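Long-range contacts in ketosynthase (Streptomyces sp. MSC090213JE08, PDB 6KXD), which is probably the chain length factor subunit of a ketosynthase/chain length factor pair that takes part in building the ishigamide polyketide chain: residues Thr48-Ala52 with Ser62-Thr66; Ser204-Phe208 with Leu229-Cys233. All coordinates share one frame; numbering follows the deposited sequence.

Contact 1: Thr48-Ala52 with Ser62-Thr66; sequences TAVKA and SDVCT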
ATOM      1  N   THR B  48       7.324  -8.667 -28.174  1.00 54.30           N
ATOM      2  CA  THR B  48       6.977  -7.264 -27.904  1.00 46.86           C
ATOM      3  C   THR B  48       8.215  -6.373 -27.770  1.00 48.31           C
ATOM      4  O   THR B  48       8.092  -5.150 -27.763  1.00 49.83           O
ATOM      5  CB  THR B  48       6.069  -7.153 -26.669  1.00 45.65           C
ATOM      6  OG1 THR B  48       6.803  -7.458 -25.482  1.00 43.70           O
ATOM      7  CG2 THR B  48       4.867  -8.059 -26.767  1.00 49.91           C
ATOM      8  N   ALA B  49       9.395  -6.986 -27.677  1.00 47.59           N
ATOM      9  CA  ALA B  49      10.613  -6.275 -27.477  1.00 49.38           C
ATOM     10  C   ALA B  49      10.813  -5.340 -28.676  1.00 52.63           C
ATOM     11  O   ALA B  49      10.563  -5.714 -29.793  1.00 54.50           O
ATOM     12  CB  ALA B  49      11.771  -7.232 -27.298  1.00 53.53           C
ATOM     13  N   VAL B  50      11.156  -4.091 -28.383  1.00 53.59           N
ATOM     14  CA  VAL B  50      11.552  -3.111 -29.381  1.00 53.18           C
ATOM     15  C   VAL B  50      12.797  -2.435 -28.833  1.00 52.98           C
ATOM     16  O   VAL B  50      13.139  -2.611 -27.654  1.00 55.37           O
ATOM     17  CB  VAL B  50      10.450  -2.069 -29.674  1.00 54.16           C
ATOM     18  CG1 VAL B  50       9.201  -2.715 -30.260  1.00 54.95           C
ATOM     19  CG2 VAL B  50      10.124  -1.238 -28.428  1.00 55.90           C
ATOM     20  N   LYS B  51      13.454  -1.687 -29.716  1.00 51.83           N
ATOM     21  CA  LYS B  51      14.560  -0.849 -29.394  1.00 56.86           C
ATOM     22  C   LYS B  51      14.008   0.372 -28.679  1.00 52.03           C
ATOM     23  O   LYS B  51      12.996   0.929 -29.098  1.00 54.98           O
ATOM     24  CB  LYS B  51      15.311  -0.483 -30.675  1.00 57.95           C
ATOM     25  CG  LYS B  51      16.109  -1.641 -31.256  1.00 60.24           C
ATOM     26  CD  LYS B  51      17.228  -2.099 -30.351  1.00 65.88           C
ATOM     27  CE  LYS B  51      18.095  -3.180 -30.959  1.00 65.38           C
ATOM     28  NZ  LYS B  51      18.381  -4.252 -29.981  1.00 66.14           N
ATOM     29  N   ALA B  52      14.672   0.761 -27.597  1.00 53.01           N
ATOM     30  CA  ALA B  52      14.116   1.757 -26.692  1.00 57.56           C
ATOM     31  C   ALA B  52      14.180   3.116 -27.384  1.00 66.33           C
ATOM     32  O   ALA B  52      15.096   3.367 -28.163  1.00 61.47           O
ATOM     33  CB  ALA B  52      14.867   1.766 -25.394  1.00 58.28           C
ATOM     34  N   SER B  62      19.143  -1.796 -24.539  1.00 56.65           N
ATOM     35  CA  SER B  62      18.478  -1.051 -25.593  1.00 56.05           C
ATOM     36  C   SER B  62      17.105  -1.660 -25.860  1.00 50.15           C
ATOM     37  O   SER B  62      16.253  -1.011 -26.441  1.00 58.02           O
ATOM     38  CB  SER B  62      19.314  -1.037 -26.851  1.00 59.79           C
ATOM     39  OG  SER B  62      19.647  -2.368 -27.237  1.00 62.40           O
ATOM     40  N   ASP B  63      16.944  -2.932 -25.480  1.00 49.98           N
ATOM     41  CA  ASP B  63      15.755  -3.675 -25.774  1.00 51.29           C
ATOM     42  C   ASP B  63      14.753  -3.461 -24.626  1.00 54.42           C
ATOM     43  O   ASP B  63      15.114  -3.596 -23.453  1.00 52.03           O
ATOM     44  CB  ASP B  63      16.104  -5.141 -25.991  1.00 58.58           C
ATOM     45  CG  ASP B  63      16.800  -5.381 -27.326  1.00 58.95           C
ATOM     46  OD1 ASP B  63      16.633  -4.536 -28.226  1.00 60.55           O
ATOM     47  OD2 ASP B  63      17.450  -6.428 -27.468  1.00 72.09           O
ATOM     48  N   VAL B  64      13.515  -3.108 -24.990  1.00 50.31           N
ATOM     49  CA  VAL B  64      12.454  -2.824 -24.017  1.00 51.89           C
ATOM     50  C   VAL B  64      11.110  -3.300 -24.573  1.00 49.62           C
ATOM     51  O   VAL B  64      10.845  -3.303 -25.784  1.00 46.99           O
ATOM     52  CB  VAL B  64      12.390  -1.336 -23.619  1.00 49.32           C
ATOM     53  CG1 VAL B  64      13.664  -0.848 -22.948  1.00 56.09           C
ATOM     54  CG2 VAL B  64      12.019  -0.435 -24.779  1.00 46.04           C
ATOM     55  N   CYS B  65      10.216  -3.647 -23.642  1.00 46.98           N
ATOM     56  CA  CYS B  65       8.882  -3.995 -23.971  1.00 42.26           C
ATOM     57  C   CYS B  65       7.961  -2.884 -23.470  1.00 45.78           C
ATOM     58  O   CYS B  65       7.296  -3.014 -22.430  1.00 42.05           O
ATOM     59  CB  CYS B  65       8.490  -5.348 -23.395  1.00 43.21           C
ATOM     60  SG  CYS B  65       9.590  -6.685 -23.925  1.00 46.31           S
ATOM     61  N   THR B  66       7.963  -1.779 -24.214  1.00 44.40           N
ATOM     62  CA  THR B  66       7.113  -0.659 -23.912  1.00 43.91           C
ATOM     63  C   THR B  66       5.755  -0.902 -24.572  1.00 41.77           C
ATOM     64  O   THR B  66       5.600  -1.726 -25.501  1.00 41.70           O
ATOM     65  CB  THR B  66       7.725   0.666 -24.406  1.00 47.38           C
ATOM     66  OG1 THR B  66       8.245   0.380 -25.696  1.00 47.49           O
ATOM     67  CG2 THR B  66       8.816   1.227 -23.518  1.00 49.75           C
TER
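Lys51 and Asp63 face each other as a non-hydrogen-bonded antiparallel pair. Their side chains lie alongside one another and point the same way. The Lys51 chain turns twice, at chi2 and chi4, and this brings NZ to OD1 of Asp63. The salt bridge is very short, with NZ and OD1 modelled 2.5 Å apart, so its exact length is uncertain. A leucine in place of Asp63 would probably leave the Lys51 ammonium without its mate here and free the end of that chain to turn. Val50 and Val64 form the neighbouring hydrogen-bonded pair, with side chains on the opposite face. Val50 N gives a 2.7 Å bond to Val64 O, and the return bond from Val64 N to Val50 O is nearly straight, 168° at the hydrogen. Val64 has CG1 anti to its carbonyl carbon (chi1 -62°), which leaves CG2 between the backbone N and the carbonyl carbon. From there CG2 reaches Ala52, 3.6 Å from CA. Ala52 N meets Ser62 O at 2.6 Å in a bent bond. Beyond the other end of the pairing, Thr48 OG1 lies 3.3 Å from Cys65 SG; the hydroxyl has a hydrogen bond to Leu324 O. Val50 CG2 approaches Thr66 OG1 at 3.7 Å, the side chains crossing at about a right angle. Short strands 50-51 and 63-65 thus make an antiparallel beta hairpin with a long connecting loop, at the partly exposed margin of a thiolase-type fold.

Contact 2: Ser204-Phe208 with Leu229-Cys233; sequences SAEEF and LGEGC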
ATOM      1  N   SER B 204      -2.903  -4.058 -11.332  1.00 34.39           N
ATOM      2  CA  SER B 204      -1.590  -3.632 -10.942  1.00 35.52           C
ATOM      3  C   SER B 204      -0.934  -2.998 -12.146  1.00 34.23           C
ATOM      4  O   SER B 204      -1.390  -3.216 -13.291  1.00 35.94           O
ATOM      5  CB  SER B 204      -0.874  -4.823 -10.340  1.00 34.24           C
ATOM      6  OG  SER B 204      -0.657  -5.849 -11.303  1.00 36.64           O
ATOM      7  N   ALA B 205       0.165  -2.236 -11.924  1.00 34.07           N
ATOM      8  CA  ALA B 205       0.699  -1.427 -12.998  1.00 34.59           C
ATOM      9  C   ALA B 205       2.176  -1.158 -12.770  1.00 34.26           C
ATOM     10  O   ALA B 205       2.564  -0.959 -11.635  1.00 34.67           O
ATOM     11  CB  ALA B 205      -0.040  -0.126 -13.099  1.00 36.87           C
ATOM     12  N   GLU B 206       2.912  -1.053 -13.877  1.00 36.03           N
ATOM     13  CA  GLU B 206       4.301  -0.695 -13.803  1.00 38.05           C
ATOM     14  C   GLU B 206       4.647   0.138 -15.022  1.00 35.75           C
ATOM     15  O   GLU B 206       4.317  -0.229 -16.121  1.00 37.83           O
ATOM     16  CB  GLU B 206       5.133  -1.973 -13.844  1.00 37.17           C
ATOM     17  CG  GLU B 206       6.618  -1.784 -13.556  1.00 38.80           C
ATOM     18  CD  GLU B 206       7.011  -1.663 -12.089  1.00 44.68           C
ATOM     19  OE1 GLU B 206       6.470  -2.415 -11.243  1.00 38.01           O
ATOM     20  OE2 GLU B 206       7.811  -0.754 -11.774  1.00 53.40           O
ATOM     21  N   GLU B 207       5.250   1.299 -14.810  1.00 37.97           N
ATOM     22  CA  GLU B 207       5.674   2.093 -15.926  1.00 38.76           C
ATOM     23  C   GLU B 207       7.109   1.697 -16.292  1.00 38.42           C
ATOM     24  O   GLU B 207       7.890   1.280 -15.455  1.00 37.60           O
ATOM     25  CB  GLU B 207       5.617   3.585 -15.609  1.00 38.09           C
ATOM     26  CG  GLU B 207       6.711   4.005 -14.645  1.00 39.89           C
ATOM     27  CD  GLU B 207       6.734   5.464 -14.231  1.00 38.58           C
ATOM     28  OE1 GLU B 207       5.774   6.213 -14.582  1.00 40.35           O
ATOM     29  OE2 GLU B 207       7.659   5.823 -13.498  1.00 42.78           O
ATOM     30  N   PHE B 208       7.425   1.839 -17.568  1.00 39.30           N
ATOM     31  CA  PHE B 208       8.807   1.814 -17.991  1.00 40.80           C
ATOM     32  C   PHE B 208       9.402   3.221 -17.770  1.00 44.03           C
ATOM     33  O   PHE B 208       8.776   4.229 -18.054  1.00 43.22           O
ATOM     34  CB  PHE B 208       8.965   1.359 -19.443  1.00 42.67           C
ATOM     35  CG  PHE B 208      10.431   1.220 -19.763  1.00 42.77           C
ATOM     36  CD1 PHE B 208      11.112   0.055 -19.459  1.00 49.25           C
ATOM     37  CD2 PHE B 208      11.160   2.314 -20.200  1.00 47.04           C
ATOM     38  CE1 PHE B 208      12.481  -0.033 -19.667  1.00 47.16           C
ATOM     39  CE2 PHE B 208      12.533   2.228 -20.386  1.00 50.28           C
ATOM     40  CZ  PHE B 208      13.180   1.047 -20.142  1.00 47.24           C
ATOM     41  N   LEU B 229      12.784  -5.461 -19.766  1.00 42.01           N
ATOM     42  CA  LEU B 229      11.752  -4.870 -18.897  1.00 45.60           C
ATOM     43  C   LEU B 229      10.547  -4.504 -19.759  1.00 46.30           C
ATOM     44  O   LEU B 229      10.687  -3.987 -20.853  1.00 46.16           O
ATOM     45  CB  LEU B 229      12.313  -3.631 -18.203  1.00 50.02           C
ATOM     46  CG  LEU B 229      13.397  -3.916 -17.166  1.00 48.55           C
ATOM     47  CD1 LEU B 229      14.016  -2.630 -16.654  1.00 46.41           C
ATOM     48  CD2 LEU B 229      12.822  -4.738 -16.010  1.00 49.55           C
ATOM     49  N   GLY B 230       9.377  -4.723 -19.175  1.00 38.64           N
ATOM     50  CA  GLY B 230       8.118  -4.362 -19.789  1.00 40.13           C
ATOM     51  C   GLY B 230       7.352  -3.440 -18.871  1.00 43.41           C
ATOM     52  O   GLY B 230       7.823  -3.003 -17.800  1.00 45.98           O
ATOM     53  N   GLU B 231       6.156  -3.097 -19.312  1.00 38.70           N
ATOM     54  CA  GLU B 231       5.386  -2.182 -18.551  1.00 38.33           C
ATOM     55  C   GLU B 231       3.918  -2.400 -18.886  1.00 35.29           C
ATOM     56  O   GLU B 231       3.558  -2.974 -19.926  1.00 37.14           O
ATOM     57  CB  GLU B 231       5.794  -0.744 -18.872  1.00 40.00           C
ATOM     58  CG  GLU B 231       5.549  -0.392 -20.318  1.00 42.47           C
ATOM     59  CD  GLU B 231       5.584   1.095 -20.669  1.00 42.44           C
ATOM     60  OE1 GLU B 231       5.697   1.907 -19.751  1.00 40.36           O
ATOM     61  OE2 GLU B 231       5.504   1.425 -21.869  1.00 42.76           O
ATOM     62  N   GLY B 232       3.087  -1.760 -18.087  1.00 34.99           N
ATOM     63  CA  GLY B 232       1.769  -1.566 -18.427  1.00 35.91           C
ATOM     64  C   GLY B 232       0.869  -1.694 -17.223  1.00 37.19           C
ATOM     65  O   GLY B 232       1.289  -1.566 -16.073  1.00 36.87           O
ATOM     66  N   CYS B 233      -0.398  -1.979 -17.492  1.00 36.44           N
ATOM     67  CA  CYS B 233      -1.384  -2.117 -16.440  1.00 37.91           C
ATOM     68  C   CYS B 233      -2.442  -3.132 -16.863  1.00 37.77           C
ATOM     69  O   CYS B 233      -2.937  -3.107 -17.976  1.00 36.64           O
ATOM     70  CB  CYS B 233      -2.074  -0.788 -16.144  1.00 34.94           C
ATOM     71  SG  CYS B 233      -3.446  -0.860 -14.954  1.00 37.44           S
TER
HETATM   72  O   HOH W   1       9.211  -1.300 -16.458  1.00 55.94           O
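Glu206 and Gly232 form a hydrogen-bonded antiparallel pair, joining strands 199-206 and 229-240 in the buried core of the thiolase-type fold of ketosynthases. Glu206 N bonds to Gly232 O, and Gly232 N returns a 2.8 Å bond to Glu206 O. The backbone angles of Gly232 would jam any side chain against the preceding carbonyl oxygen, so glycine is required here. Next along the strands, Ala205 CB packs on Cys233 CB at 3.7 Å. Both side chains lie on one face, towards helix 86-99.

The side chain of Glu231 can be followed outwards. CB sits 3.2 Å from Glu206 O. CG lies between the backbone N and the carbonyl carbon (chi1 62°), which turns the chain towards Phe208, and from there it runs extended. CG passes 3.9 Å from Phe208 CB. CD comes closer to the same atom, at 3.6 Å. OE1 then accepts Phe208 N at 2.8 Å, on its anti side and 34° out of the carboxylate plane. OE2 bonds to Val67 N and makes a salt bridge with Arg86. The buried carboxylate therefore has partners at both oxygens, and the arginine would probably favour its ionised form.

Past the strand pairing, one water donates to both Glu207 O and Gly230 O and bridges the two backbones. Phe208 CG stands opposite its backbone N (chi1 -174°), and the ring extends to Leu229. There Leu229 CB meets the ring edge, in its plane, 3.9 Å from CE1.

Overall arrangement
The two contacts follow in series along the chain. From the N terminus, contact 1 comes first: its hairpin closes the loop of nine residues between Ala52 and Ser62. Contact 2 opens much later, at the end of strand 199-206. It closes a connection of twenty residues that includes helix 210-219. The contacts neither nest nor cross, yet they touch, with centres about 13 Å apart. Strand 63-65 runs parallel to strand 229-240, and a probable hydrogen bond joins Cys65 N to Leu229 O at 2.8 Å. Val64 CG1 also packs on Phe208 CZ. Strand 229-240 thus links the outer hairpin with the buried strand 199-206.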